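LP04448p (Drosophila melanogaster, PDB 2QK2) is a Mini spindles (XMAP215/Dis1 family) protein fragment, TOG domain 2, that probably binds tubulin and helps track growing microtubule plus ends. Local coordinates at residues 107-111 against 112-116. Sequence-based numbering, arbitrary orientation.
Sequences FKEKK and PNVVT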
loop_
_atom_site.group_PDB
_atom_site.type_symbol
_atom_site.label_atom_id
_atom_site.label_comp_id
_atom_site.label_asym_id
_atom_site.label_seq_id
_atom_site.Cartn_x
_atom_site.Cartn_y
_atom_site.Cartn_z
ATOM N N PHE A 107 6.958 -4.039 -6.462
ATOM C CA PHE A 107 8.032 -3.799 -5.506
ATOM C C PHE A 107 9.307 -4.529 -5.917
ATOM O O PHE A 107 10.288 -4.545 -5.174
ATOM C CB PHE A 107 7.611 -4.194 -4.084
ATOM C CG PHE A 107 6.880 -3.100 -3.351
ATOM C CD1 PHE A 107 5.601 -3.309 -2.851
ATOM C CD2 PHE A 107 7.465 -1.846 -3.193
ATOM C CE1 PHE A 107 4.913 -2.284 -2.205
ATOM C CE2 PHE A 107 6.786 -0.815 -2.549
ATOM C CZ PHE A 107 5.506 -1.034 -2.052
ATOM N N LYS A 108 9.295 -5.138 -7.100
ATOM C CA LYS A 108 10.487 -5.811 -7.607
ATOM C C LYS A 108 11.431 -4.685 -8.034
ATOM O O LYS A 108 12.645 -4.866 -8.110
ATOM C CB LYS A 108 10.152 -6.692 -8.813
ATOM C CG LYS A 108 9.513 -5.926 -9.952
ATOM C CD LYS A 108 9.393 -6.762 -11.217
ATOM C CE LYS A 108 8.669 -5.977 -12.305
ATOM N NZ LYS A 108 9.259 -4.610 -12.488
ATOM N N GLU A 109 10.849 -3.520 -8.309
ATOM C CA GLU A 109 11.611 -2.341 -8.704
ATOM C C GLU A 109 12.216 -1.751 -7.432
ATOM O O GLU A 109 11.494 -1.442 -6.486
ATOM C CB GLU A 109 10.683 -1.322 -9.372
ATOM C CG GLU A 109 11.320 0.032 -9.627
ATOM C CD GLU A 109 12.543 -0.069 -10.512
ATOM O OE1 GLU A 109 13.661 0.173 -10.014
ATOM O OE2 GLU A 109 12.385 -0.398 -11.705
ATOM N N LYS A 110 13.533 -1.577 -7.412
ATOM C CA LYS A 110 14.198 -1.062 -6.220
ATOM C C LYS A 110 14.559 0.419 -6.204
ATOM O O LYS A 110 14.992 0.931 -5.173
ATOM C CB LYS A 110 15.447 -1.895 -5.929
ATOM C CG LYS A 110 15.154 -3.381 -5.756
ATOM C CD LYS A 110 16.384 -4.158 -5.302
ATOM C CE LYS A 110 16.790 -3.766 -3.888
ATOM N NZ LYS A 110 17.917 -4.599 -3.371
ATOM N N LYS A 111 14.396 1.119 -7.319
ATOM C CA LYS A 111 14.719 2.539 -7.309
ATOM C C LYS A 111 13.906 3.166 -6.176
ATOM O O LYS A 111 12.678 3.117 -6.177
ATOM C CB LYS A 111 14.374 3.190 -8.649
ATOM C CG LYS A 111 15.005 4.569 -8.819
ATOM C CD LYS A 111 15.331 4.848 -10.279
ATOM C CE LYS A 111 16.272 6.037 -10.425
ATOM N NZ LYS A 111 16.633 6.297 -11.855
ATOM N N PRO A 112 14.590 3.765 -5.190
ATOM C CA PRO A 112 13.946 4.398 -4.033
ATOM C C PRO A 112 12.782 5.351 -4.306
ATOM O O PRO A 112 11.808 5.376 -3.547
ATOM C CB PRO A 112 15.116 5.079 -3.313
ATOM C CG PRO A 112 16.079 5.364 -4.427
ATOM C CD PRO A 112 16.028 4.089 -5.224
ATOM N N ASN A 113 12.871 6.134 -5.375
ATOM C CA ASN A 113 11.794 7.067 -5.689
ATOM C C ASN A 113 10.514 6.342 -6.074
ATOM O O ASN A 113 9.419 6.797 -5.751
ATOM C CB ASN A 113 12.231 8.019 -6.794
ATOM C CG ASN A 113 13.365 8.909 -6.350
ATOM O OD1 ASN A 113 14.498 8.449 -6.170
ATOM N ND2 ASN A 113 13.066 10.188 -6.140
ATOM N N VAL A 114 10.659 5.213 -6.760
ATOM C CA VAL A 114 9.511 4.413 -7.153
ATOM C C VAL A 114 8.960 3.736 -5.899
ATOM O O VAL A 114 7.748 3.707 -5.684
ATOM C CB VAL A 114 9.897 3.328 -8.181
ATOM C CG1 VAL A 114 8.740 2.338 -8.368
ATOM C CG2 VAL A 114 10.235 3.976 -9.511
ATOM N N VAL A 115 9.856 3.203 -5.070
ATOM C CA VAL A 115 9.449 2.530 -3.842
ATOM C C VAL A 115 8.614 3.459 -2.958
ATOM O O VAL A 115 7.563 3.061 -2.447
ATOM C CB VAL A 115 10.681 2.010 -3.046
ATOM C CG1 VAL A 115 10.241 1.473 -1.685
ATOM C CG2 VAL A 115 11.375 0.893 -3.833
ATOM N N THR A 116 9.070 4.694 -2.788
ATOM C CA THR A 116 8.341 5.659 -1.973
ATOM C C THR A 116 6.928 5.900 -2.522
ATOM O O THR A 116 5.955 5.918 -1.765
ATOM C CB THR A 116 9.091 7.005 -1.914
ATOM O OG1 THR A 116 10.368 6.804 -1.299
ATOM C CG2 THR A 116 8.303 8.028 -1.107
#
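K111 and V115 meet in a local contact at a helix N-terminus, where the loop after helix 93-105 runs into helix 112-126 of this HEAT-repeat TOG domain. K111 sits at the N-cap position and P112 opens the helix. K111 O takes the V115 N-H at 3.0 Å, the first i to i+4 bond of the helix, nearly straight at 165° and in the carbonyl plane. V114 N adds a weak, more bent bond to the same oxygen. E109 CG stands anti to the backbone N (chi1 171°), and the chain bends at chi2. This brings OE1 to K111 N at 2.9 Å, where the anti lone pair of OE1 accepts the hydrogen. The same CG packs on V114 CG1 at 3.7 Å, with the two side chains roughly perpendicular. With an alanine in place of E109, K111 N is likely to lose this acceptor, and V114 CG1 the methylene packed on it. Both E109 and V114 also touch V71 of helix 71-88, while F107 and V115 lie against E152 of helix 147-161. F107 turns the edge of its ring to V115 O, and its CE2 lies 4.2 Å from V115 CG1. At the first residue of the helix, P112 O accepts from T116 N and from T116 OG1, one turn on, which approach from opposite faces of the carbonyl plane, OG1 at 3.0 Å.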